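Local coordinates for protein mRNA interferase RelE (Escherichia coli, PDB 4FXI) that cleaves mRNA in the ribosomal A site as the toxin of a type II toxin-antitoxin system, inhibiting translation during amino acid starvation, at residues Phe4-Glu9 with Val72-Ser77; Glu35-Glu40 with Tyr64-Glu69; Tyr60-Gln65 with Ile76-Ala81. The protein carries 1 engineered substitution. All blocks are in the same frame, centred on the assembly; numbering follows the deposited sequence.

Contact 1. Residues Phe4-Glu9 with Val72-Ser77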
loop_
_atom_site.group_PDB
_atom_site.type_symbol
_atom_site.label_atom_id
_atom_site.label_comp_id
_atom_site.label_asym_id
_atom_site.label_seq_id
_atom_site.Cartn_x
_atom_site.Cartn_y
_atom_site.Cartn_z
ATOM N N PHE A 4 -8.515 8.618 6.912
ATOM C CA PHE A 4 -7.760 8.055 8.029
ATOM C C PHE A 4 -6.925 6.884 7.535
ATOM O O PHE A 4 -7.094 6.429 6.400
ATOM C CB PHE A 4 -8.716 7.565 9.130
ATOM C CG PHE A 4 -9.515 8.658 9.780
ATOM C CD1 PHE A 4 -8.979 9.395 10.826
ATOM C CD2 PHE A 4 -10.804 8.943 9.355
ATOM C CE1 PHE A 4 -9.716 10.405 11.428
ATOM C CE2 PHE A 4 -11.547 9.948 9.956
ATOM C CZ PHE A 4 -11.002 10.677 10.996
ATOM N N LEU A 5 -6.041 6.377 8.392
ATOM C CA LEU A 5 -5.131 5.298 8.001
ATOM C C LEU A 5 -5.278 4.081 8.907
ATOM O O LEU A 5 -5.469 4.221 10.114
ATOM C CB LEU A 5 -3.675 5.796 8.044
ATOM C CG LEU A 5 -2.555 4.764 7.848
ATOM C CD1 LEU A 5 -2.550 4.213 6.412
ATOM C CD2 LEU A 5 -1.200 5.371 8.178
ATOM N N ASP A 6 -5.185 2.889 8.320
ATOM C CA ASP A 6 -5.193 1.656 9.095
ATOM C C ASP A 6 -4.292 0.665 8.366
ATOM O O ASP A 6 -4.127 0.762 7.150
ATOM C CB ASP A 6 -6.622 1.105 9.206
ATOM C CG ASP A 6 -6.733 -0.045 10.200
ATOM O OD1 ASP A 6 -5.955 -0.068 11.178
ATOM O OD2 ASP A 6 -7.600 -0.919 10.004
ATOM N N PHE A 7 -3.700 -0.267 9.108
ATOM C CA PHE A 7 -2.838 -1.301 8.535
ATOM C C PHE A 7 -3.402 -2.668 8.862
ATOM O O PHE A 7 -3.888 -2.894 9.980
ATOM C CB PHE A 7 -1.452 -1.271 9.194
ATOM C CG PHE A 7 -0.517 -0.247 8.635
ATOM C CD1 PHE A 7 -0.576 1.070 9.058
ATOM C CD2 PHE A 7 0.452 -0.607 7.726
ATOM C CE1 PHE A 7 0.307 2.015 8.543
ATOM C CE2 PHE A 7 1.339 0.333 7.211
ATOM C CZ PHE A 7 1.269 1.646 7.630
ATOM N N ASP A 8 -3.304 -3.590 7.908
ATOM C CA ASP A 8 -3.424 -5.005 8.224
ATOM C C ASP A 8 -2.289 -5.335 9.176
ATOM O O ASP A 8 -1.175 -4.835 8.998
ATOM C CB ASP A 8 -3.269 -5.842 6.953
ATOM C CG ASP A 8 -3.480 -7.323 7.201
ATOM O OD1 ASP A 8 -2.555 -7.989 7.702
ATOM O OD2 ASP A 8 -4.576 -7.825 6.878
ATOM N N GLU A 9 -2.569 -6.163 10.183
ATOM C CA GLU A 9 -1.559 -6.566 11.169
ATOM C C GLU A 9 -0.267 -7.019 10.503
ATOM O O GLU A 9 0.819 -6.615 10.904
ATOM C CB GLU A 9 -2.086 -7.698 12.056
ATOM C CG GLU A 9 -3.598 -7.711 12.260
ATOM C CD GLU A 9 -4.079 -6.700 13.291
ATOM O OE1 GLU A 9 -3.317 -5.768 13.627
ATOM O OE2 GLU A 9 -5.226 -6.844 13.768
ATOM N N VAL A 72 -11.359 5.361 5.250
ATOM C CA VAL A 72 -10.042 4.867 5.608
ATOM C C VAL A 72 -9.228 4.325 4.427
ATOM O O VAL A 72 -9.778 3.749 3.470
ATOM C CB VAL A 72 -10.137 3.797 6.723
ATOM C CG1 VAL A 72 -10.703 2.510 6.175
ATOM C CG2 VAL A 72 -8.772 3.545 7.339
ATOM N N VAL A 73 -7.916 4.549 4.500
ATOM C CA VAL A 73 -6.946 3.924 3.608
ATOM C C VAL A 73 -6.387 2.740 4.374
ATOM O O VAL A 73 -5.763 2.906 5.419
ATOM C CB VAL A 73 -5.790 4.895 3.242
ATOM C CG1 VAL A 73 -4.609 4.155 2.599
ATOM C CG2 VAL A 73 -6.299 6.003 2.327
ATOM N N PHE A 74 -6.633 1.541 3.858
ATOM C CA PHE A 74 -6.269 0.307 4.545
ATOM C C PHE A 74 -5.052 -0.304 3.876
ATOM O O PHE A 74 -5.134 -0.812 2.759
ATOM C CB PHE A 74 -7.461 -0.660 4.505
ATOM C CG PHE A 74 -7.228 -1.953 5.230
ATOM C CD1 PHE A 74 -6.884 -1.970 6.571
ATOM C CD2 PHE A 74 -7.381 -3.162 4.569
ATOM C CE1 PHE A 74 -6.679 -3.171 7.236
ATOM C CE2 PHE A 74 -7.170 -4.364 5.234
ATOM C CZ PHE A 74 -6.821 -4.363 6.568
ATOM N N VAL A 75 -3.906 -0.234 4.538
ATOM C CA VAL A 75 -2.687 -0.790 3.959
ATOM C C VAL A 75 -2.705 -2.306 4.120
ATOM O O VAL A 75 -2.728 -2.799 5.234
ATOM C CB VAL A 75 -1.440 -0.229 4.649
ATOM C CG1 VAL A 75 -0.168 -0.874 4.058
ATOM C CG2 VAL A 75 -1.398 1.294 4.486
ATOM N N ILE A 76 -2.703 -3.044 3.011
ATOM C CA ILE A 76 -2.805 -4.509 3.097
ATOM C C ILE A 76 -1.502 -5.269 2.858
ATOM O O ILE A 76 -1.353 -6.411 3.303
ATOM C CB ILE A 76 -3.825 -5.043 2.107
ATOM C CG1 ILE A 76 -3.436 -4.625 0.708
ATOM C CG2 ILE A 76 -5.190 -4.493 2.406
ATOM C CD1 ILE A 76 -4.522 -4.857 -0.262
ATOM N N SER A 77 -0.562 -4.653 2.155
ATOM C CA SER A 77 0.648 -5.354 1.768
ATOM C C SER A 77 1.793 -4.385 1.482
ATOM O O SER A 77 1.623 -3.403 0.751
ATOM C CB SER A 77 0.376 -6.216 0.529
ATOM O OG SER A 77 1.507 -7.010 0.207
#

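Contact 2. Residues Glu35-Glu40 with Tyr64-Glu69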
loop_
_atom_site.group_PDB
_atom_site.type_symbol
_atom_site.label_atom_id
_atom_site.label_comp_id
_atom_site.label_asym_id
_atom_site.label_seq_id
_atom_site.Cartn_x
_atom_site.Cartn_y
_atom_site.Cartn_z
ATOM N N GLU A 35 -4.292 12.363 1.697
ATOM C CA GLU A 35 -5.013 13.584 1.333
ATOM C C GLU A 35 -6.062 13.331 0.253
ATOM O O GLU A 35 -7.090 14.002 0.216
ATOM C CB GLU A 35 -4.050 14.686 0.892
ATOM C CG GLU A 35 -3.156 15.205 2.011
ATOM C CD GLU A 35 -3.950 15.786 3.178
ATOM O OE1 GLU A 35 -4.910 16.552 2.932
ATOM O OE2 GLU A 35 -3.622 15.456 4.336
ATOM N N SER A 36 -5.799 12.354 -0.617
ATOM C CA SER A 36 -6.701 12.018 -1.721
ATOM C C SER A 36 -6.242 10.691 -2.338
ATOM O O SER A 36 -5.412 10.671 -3.253
ATOM C CB SER A 36 -6.679 13.125 -2.779
ATOM O OG SER A 36 -7.563 12.837 -3.850
ATOM N N PRO A 37 -6.778 9.573 -1.830
ATOM C CA PRO A 37 -6.158 8.265 -2.075
ATOM C C PRO A 37 -6.524 7.586 -3.390
ATOM O O PRO A 37 -5.835 6.661 -3.782
ATOM C CB PRO A 37 -6.646 7.433 -0.880
ATOM C CG PRO A 37 -7.992 8.019 -0.572
ATOM C CD PRO A 37 -7.790 9.510 -0.757
ATOM N N ARG A 38 -7.579 8.031 -4.057
ATOM C CA ARG A 38 -7.919 7.444 -5.340
ATOM C C ARG A 38 -7.131 8.173 -6.404
ATOM O O ARG A 38 -7.455 9.298 -6.783
ATOM C CB ARG A 38 -9.422 7.525 -5.590
ATOM C CG ARG A 38 -10.230 6.723 -4.568
ATOM C CD ARG A 38 -11.697 6.673 -4.971
ATOM N NE ARG A 38 -12.523 5.942 -4.016
ATOM C CZ ARG A 38 -12.612 4.617 -3.969
ATOM N NH1 ARG A 38 -11.909 3.869 -4.812
ATOM N NH2 ARG A 38 -13.398 4.039 -3.072
ATOM N N ILE A 39 -6.041 7.547 -6.820
ATOM C CA ILE A 39 -5.162 8.109 -7.824
ATOM C C ILE A 39 -5.282 7.103 -8.954
ATOM O O ILE A 39 -4.734 6.007 -8.870
ATOM C CB ILE A 39 -3.717 8.153 -7.300
ATOM C CG1 ILE A 39 -3.627 9.080 -6.084
ATOM C CG2 ILE A 39 -2.754 8.617 -8.381
ATOM C CD1 ILE A 39 -2.301 9.010 -5.376
ATOM N N GLU A 40 -6.026 7.477 -9.991
ATOM C CA GLU A 40 -6.434 6.522 -11.026
ATOM C C GLU A 40 -5.256 5.846 -11.712
ATOM O O GLU A 40 -5.325 4.651 -12.052
ATOM C CB GLU A 40 -7.368 7.208 -12.028
ATOM C CG GLU A 40 -7.861 6.299 -13.145
ATOM C CD GLU A 40 -8.861 5.249 -12.688
ATOM O OE1 GLU A 40 -9.330 5.300 -11.529
ATOM O OE2 GLU A 40 -9.181 4.358 -13.508
ATOM N N TYR A 64 -2.749 -0.688 -1.043
ATOM C CA TYR A 64 -3.778 -0.280 -0.104
ATOM C C TYR A 64 -5.166 -0.367 -0.699
ATOM O O TYR A 64 -5.334 -0.270 -1.911
ATOM C CB TYR A 64 -3.515 1.138 0.437
ATOM C CG TYR A 64 -3.536 2.253 -0.604
ATOM C CD1 TYR A 64 -4.720 2.914 -0.939
ATOM C CD2 TYR A 64 -2.362 2.666 -1.221
ATOM C CE1 TYR A 64 -4.729 3.943 -1.889
ATOM C CE2 TYR A 64 -2.359 3.696 -2.156
ATOM C CZ TYR A 64 -3.542 4.319 -2.494
ATOM O OH TYR A 64 -3.512 5.342 -3.421
ATOM N N GLN A 65 -6.151 -0.536 0.177
ATOM C CA GLN A 65 -7.555 -0.577 -0.206
ATOM C C GLN A 65 -8.231 0.696 0.286
ATOM O O GLN A 65 -8.051 1.084 1.436
ATOM C CB GLN A 65 -8.206 -1.793 0.456
ATOM C CG GLN A 65 -9.666 -1.994 0.138
ATOM C CD GLN A 65 -10.261 -3.171 0.904
ATOM O OE1 GLN A 65 -10.017 -3.341 2.097
ATOM N NE2 GLN A 65 -11.030 -3.987 0.220
ATOM N N VAL A 66 -9.009 1.358 -0.566
ATOM C CA VAL A 66 -9.771 2.513 -0.087
ATOM C C VAL A 66 -11.158 2.090 0.387
ATOM O O VAL A 66 -11.903 1.455 -0.352
ATOM C CB VAL A 66 -9.898 3.576 -1.167
ATOM C CG1 VAL A 66 -10.770 4.723 -0.670
ATOM C CG2 VAL A 66 -8.506 4.079 -1.549
ATOM N N ILE A 67 -11.506 2.438 1.621
ATOM C CA ILE A 67 -12.775 2.005 2.197
ATOM C C ILE A 67 -13.617 3.218 2.564
ATOM O O ILE A 67 -13.506 3.756 3.675
ATOM C CB ILE A 67 -12.562 1.108 3.439
ATOM C CG1 ILE A 67 -11.587 -0.036 3.108
ATOM C CG2 ILE A 67 -13.901 0.563 3.948
ATOM C CD1 ILE A 67 -11.235 -0.916 4.285
ATOM N N ASP A 68 -14.448 3.653 1.624
ATOM C CA ASP A 68 -15.201 4.902 1.787
ATOM C C ASP A 68 -16.121 4.897 3.004
ATOM O O ASP A 68 -16.295 5.925 3.649
ATOM C CB ASP A 68 -16.039 5.191 0.538
ATOM C CG ASP A 68 -15.200 5.640 -0.642
ATOM O OD1 ASP A 68 -14.054 6.081 -0.425
ATOM O OD2 ASP A 68 -15.702 5.571 -1.785
ATOM N N GLU A 69 -16.711 3.745 3.311
ATOM C CA GLU A 69 -17.685 3.664 4.399
ATOM C C GLU A 69 -17.032 3.951 5.751
ATOM O O GLU A 69 -17.711 4.308 6.713
ATOM C CB GLU A 69 -18.377 2.300 4.417
ATOM C CG GLU A 69 -18.665 1.723 3.035
ATOM C CD GLU A 69 -17.484 0.948 2.459
ATOM O OE1 GLU A 69 -16.896 1.405 1.453
ATOM O OE2 GLU A 69 -17.148 -0.123 3.011
HETATM O O HOH W 1 -14.819 7.577 -3.411
#

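Contact 3. Residues Tyr60-Gln65 with Ile76-Ala81. Engineered in segment 76-81: A81 (natural residue Arg). With SO4 (sulfate ion), chain D.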
loop_
_atom_site.group_PDB
_atom_site.type_symbol
_atom_site.label_atom_id
_atom_site.label_comp_id
_atom_site.label_asym_id
_atom_site.label_seq_id
_atom_site.Cartn_x
_atom_site.Cartn_y
_atom_site.Cartn_z
ATOM N N TYR A 60 10.443 -1.832 -3.853
ATOM C CA TYR A 60 9.395 -2.073 -2.877
ATOM C C TYR A 60 8.089 -1.417 -3.303
ATOM O O TYR A 60 8.091 -0.440 -4.050
ATOM C CB TYR A 60 9.838 -1.556 -1.508
ATOM C CG TYR A 60 10.671 -2.560 -0.755
ATOM C CD1 TYR A 60 12.035 -2.676 -0.988
ATOM C CD2 TYR A 60 10.091 -3.411 0.171
ATOM C CE1 TYR A 60 12.799 -3.602 -0.307
ATOM C CE2 TYR A 60 10.843 -4.340 0.856
ATOM C CZ TYR A 60 12.198 -4.432 0.615
ATOM O OH TYR A 60 12.949 -5.359 1.298
ATOM N N ARG A 61 6.975 -1.973 -2.829
ATOM C CA ARG A 61 5.647 -1.497 -3.194
ATOM C C ARG A 61 4.751 -1.517 -1.978
ATOM O O ARG A 61 4.910 -2.356 -1.093
ATOM C CB ARG A 61 5.027 -2.418 -4.246
ATOM C CG ARG A 61 5.835 -2.577 -5.514
ATOM C CD ARG A 61 5.853 -1.291 -6.319
ATOM N NE ARG A 61 6.567 -1.464 -7.581
ATOM C CZ ARG A 61 7.856 -1.191 -7.757
ATOM N NH1 ARG A 61 8.585 -0.720 -6.750
ATOM N NH2 ARG A 61 8.414 -1.382 -8.942
ATOM N N LEU A 62 3.792 -0.602 -1.935
ATOM C CA LEU A 62 2.762 -0.649 -0.911
ATOM C C LEU A 62 1.417 -0.792 -1.613
ATOM O O LEU A 62 1.128 -0.074 -2.572
ATOM C CB LEU A 62 2.809 0.605 -0.005
ATOM C CG LEU A 62 1.813 0.645 1.161
ATOM C CD1 LEU A 62 2.411 1.376 2.369
ATOM C CD2 LEU A 62 0.468 1.291 0.787
ATOM N N VAL A 63 0.599 -1.728 -1.142
ATOM C CA VAL A 63 -0.731 -1.888 -1.688
ATOM C C VAL A 63 -1.776 -1.499 -0.646
ATOM O O VAL A 63 -1.705 -1.918 0.502
ATOM C CB VAL A 63 -0.977 -3.340 -2.158
ATOM C CG1 VAL A 63 -2.382 -3.480 -2.713
ATOM C CG2 VAL A 63 0.064 -3.737 -3.217
ATOM N N TYR A 64 -2.749 -0.688 -1.043
ATOM C CA TYR A 64 -3.778 -0.280 -0.104
ATOM C C TYR A 64 -5.166 -0.367 -0.699
ATOM O O TYR A 64 -5.334 -0.270 -1.911
ATOM C CB TYR A 64 -3.515 1.138 0.437
ATOM C CG TYR A 64 -3.536 2.253 -0.604
ATOM C CD1 TYR A 64 -4.720 2.914 -0.939
ATOM C CD2 TYR A 64 -2.362 2.666 -1.221
ATOM C CE1 TYR A 64 -4.729 3.943 -1.889
ATOM C CE2 TYR A 64 -2.359 3.696 -2.156
ATOM C CZ TYR A 64 -3.542 4.319 -2.494
ATOM O OH TYR A 64 -3.512 5.342 -3.421
ATOM N N GLN A 65 -6.151 -0.536 0.177
ATOM C CA GLN A 65 -7.555 -0.577 -0.206
ATOM C C GLN A 65 -8.231 0.696 0.286
ATOM O O GLN A 65 -8.051 1.084 1.436
ATOM C CB GLN A 65 -8.206 -1.793 0.456
ATOM C CG GLN A 65 -9.666 -1.994 0.138
ATOM C CD GLN A 65 -10.261 -3.171 0.904
ATOM O OE1 GLN A 65 -10.017 -3.341 2.097
ATOM N NE2 GLN A 65 -11.030 -3.987 0.220
ATOM N N ILE A 76 -2.703 -3.044 3.011
ATOM C CA ILE A 76 -2.805 -4.509 3.097
ATOM C C ILE A 76 -1.502 -5.269 2.858
ATOM O O ILE A 76 -1.353 -6.411 3.303
ATOM C CB ILE A 76 -3.825 -5.043 2.107
ATOM C CG1 ILE A 76 -3.436 -4.625 0.708
ATOM C CG2 ILE A 76 -5.190 -4.493 2.406
ATOM C CD1 ILE A 76 -4.522 -4.857 -0.262
ATOM N N SER A 77 -0.562 -4.653 2.155
ATOM C CA SER A 77 0.648 -5.354 1.768
ATOM C C SER A 77 1.793 -4.385 1.482
ATOM O O SER A 77 1.623 -3.403 0.751
ATOM C CB SER A 77 0.376 -6.216 0.529
ATOM O OG SER A 77 1.507 -7.010 0.207
ATOM N N VAL A 78 2.954 -4.647 2.077
ATOM C CA VAL A 78 4.166 -3.926 1.688
ATOM C C VAL A 78 5.336 -4.896 1.523
ATOM O O VAL A 78 5.660 -5.668 2.432
ATOM C CB VAL A 78 4.485 -2.695 2.602
ATOM C CG1 VAL A 78 3.476 -2.557 3.712
ATOM C CG2 VAL A 78 5.912 -2.736 3.133
ATOM N N GLY A 79 5.926 -4.882 0.332
ATOM C CA GLY A 79 6.962 -5.834 -0.028
ATOM C C GLY A 79 7.441 -5.677 -1.460
ATOM O O GLY A 79 7.256 -4.626 -2.065
ATOM N N LYS A 80 8.031 -6.740 -2.008
ATOM C CA LYS A 80 8.717 -6.700 -3.307
ATOM C C LYS A 80 7.827 -6.954 -4.528
ATOM O O LYS A 80 6.991 -7.862 -4.529
ATOM C CB LYS A 80 9.857 -7.726 -3.329
ATOM C CG LYS A 80 10.868 -7.570 -2.207
ATOM C CD LYS A 80 11.625 -6.260 -2.319
ATOM C CE LYS A 80 12.431 -6.195 -3.606
ATOM N NZ LYS A 80 13.318 -4.998 -3.643
ATOM N N ALA A 81 8.044 -6.170 -5.580
ATOM C CA ALA A 81 7.350 -6.370 -6.848
ATOM C C ALA A 81 7.872 -7.603 -7.589
ATOM O O ALA A 81 7.156 -8.193 -8.400
ATOM C CB ALA A 81 7.477 -5.135 -7.725
HETATM S S SO4 D . 5.182 -2.962 -10.718
HETATM O O1 SO4 D . 4.593 -1.987 -11.632
HETATM O O2 SO4 D . 4.599 -4.277 -10.972
HETATM O O3 SO4 D . 6.628 -3.013 -10.914
HETATM O O4 SO4 D . 4.901 -2.572 -9.339
#

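Contact 1. Residues Phe4-Glu9 with Val72-Ser77
F74 leans across to the neighbouring strand and lays its ring beside D6 and the start of D8. Its CB sits on the same face of the sheet as those of V72 and D6, and with CG anti to the backbone N (chi1 -178°) the ring swings over segment F4-E9. F74 CD1 comes first to the carboxylate of D6, 3.7 Å from D6 OD2; F74 CE1 goes on to the backbone N of D8, 3.5 Å away; F74 CZ lies 3.9 Å from D8 CB. A broad aromatic ring suits this place, since it spans D6, the carbonyl carbon of F7 and D8 at once. Strands 4-7 and 72-78 run parallel, the first an edge strand of the RelE-family sheet, and in the sequence they are separated by helices 9-17 and 20-35 and by strands 52-54 and 60-67. Four backbone bonds zip the pair together: V73 N to F4 O, D6 N to V73 O, V75 N to D6 O and D8 N to V75 O, the last at 2.8 Å. D8 also caps helix 9-17 and pairs with R10. On the other face, V75 places CB over the ring of F7 in a CH-pi contact, 4.0 Å from its centroid, while V75 CG2 meets L5 CD1 at 3.7 Å. Compact, beta-branched V75 fits against the face of the ring, whose neighbours W15 and L12 belong to helix 9-17.

Contact 2. Residues Glu35-Glu40 with Tyr64-Glu69
The backbone oxygen of P37 receives the phenol of Y64 in a short hydrogen bond, Y64 OH to P37 O 2.7 Å. The hydroxyl lies in the carbonyl plane, on a lone pair. Tyrosine suits the site because its rigid ring carries a donor from the strand across to the loop after helix 20-35. Its CG stands between the backbone N and the carbonyl carbon (chi1 63°), which sends the ring off the sheet toward that loop. The Y64 side chain is about 6 Å from that of K52, inferred to be the proton acceptor, so the bond ties the loop down next to the probable active site. P37 also turns its CB to the strand, 3.9 Å from V66 CG2, and the two side chains cross at about a right angle; a stiff proline ring offers V66 a compact apolar surface.

R38 reaches over the same valine. Its chain is extended from CG to NE, and the guanidinium lies with one face on V66 CG1, which is 3.6 Å from R38 NH2. At the edge of the group, R38 NH2 forms a salt bridge with D68 OD2 at 3.1 Å, meeting that oxygen from above the carboxylate plane; the two flat groups stand 76° apart. A second, weak bond runs from NH2 to D68 OD1. One water accepts from R38 NE and donates to D68 OD2. D49 and Y51 hold NH1, and the hydroxyl of Y3 bonds D68 OD1.

The guanidinium thus uses all three of its nitrogens. Two carboxylates beside it would be expected to favour its positive charge, and the arginine links the loop to V66 near the end of strand 60-67 and to D68 just past it, through both charge and packing.

Contact 3. Residues Tyr60-Gln65 with Ile76-Ala81
Y60 and K80 cross obliquely where the hairpin of strands 60-67 and 72-78 nears its open end. The lysine chain bends at chi2 and chi3 and brings K80 CD over one face of the Y60 ring, 3.6 Å from the centroid and 15° off the ring normal, a CH-pi contact. A long aliphatic chain suits the flat ring.

R61 faces the other way. Its chain bends at chi2 (-69°), turning the guanidinium back so that NH1 bonds the backbone oxygen of Y60 from above the carbonyl plane, with Y60 O nearly in the guanidinium plane. The edge formed by NE and NH2 grips a sulfate, R61 NE to O4 of the sulfate at 2.7 Å and R61 NH2 to its O3 at 3.1 Å. CB of A81, an engineered residue replacing arginine at a position inferred to hold the proton donor, lies over one face. K54 and the hydroxyl of Y87 hold the same anion, and R61 and K54 are both inferred transition-state stabilisers, so the sulfate may mark where a phosphate of the mRNA binds.

Farther along, the side chains of V63 and I76 meet at a slant, V63 CG1 to I76 CD1 3.5 Å. I76 and S77 both face V63 in a classic beta bulge: V63 O accepts a bond from I76 N at 2.9 Å and a weak one from S77 N, while V63 N reaches S77 O at 2.7 Å. R61 and G79 form an antiparallel hydrogen-bonded pair at the corner where the chain turns, at G79.

Strand 52-54 flanks 60-67 on its far side, with I53 against L62. A90 and I94 of helix 85-94 pack on I76, and S77 OG bonds V86 O, whereas L18, beyond helix 9-17, touches Y60 and V78.

How the contacts relate
Strand 72-78 is common to contacts 1 and 3: it pairs in parallel with 4-7 along one side and antiparallel with 60-67 along the other. Contact 3 lies deepest, its centre about 4 Å from the centre of the chain, yet one end opens on the inferred catalytic site, where charge and a bound anion appear. Contact 1, farther out at an edge strand, relies on backbone bonds and ring packing. Contact 2 uses the other end of strand 60-67 and ties it to a loop by a phenol and a salt bridge, without strand pairing. P37 also packs on V73, and F74 O bonds Q65 N, linking contacts 1 and 2.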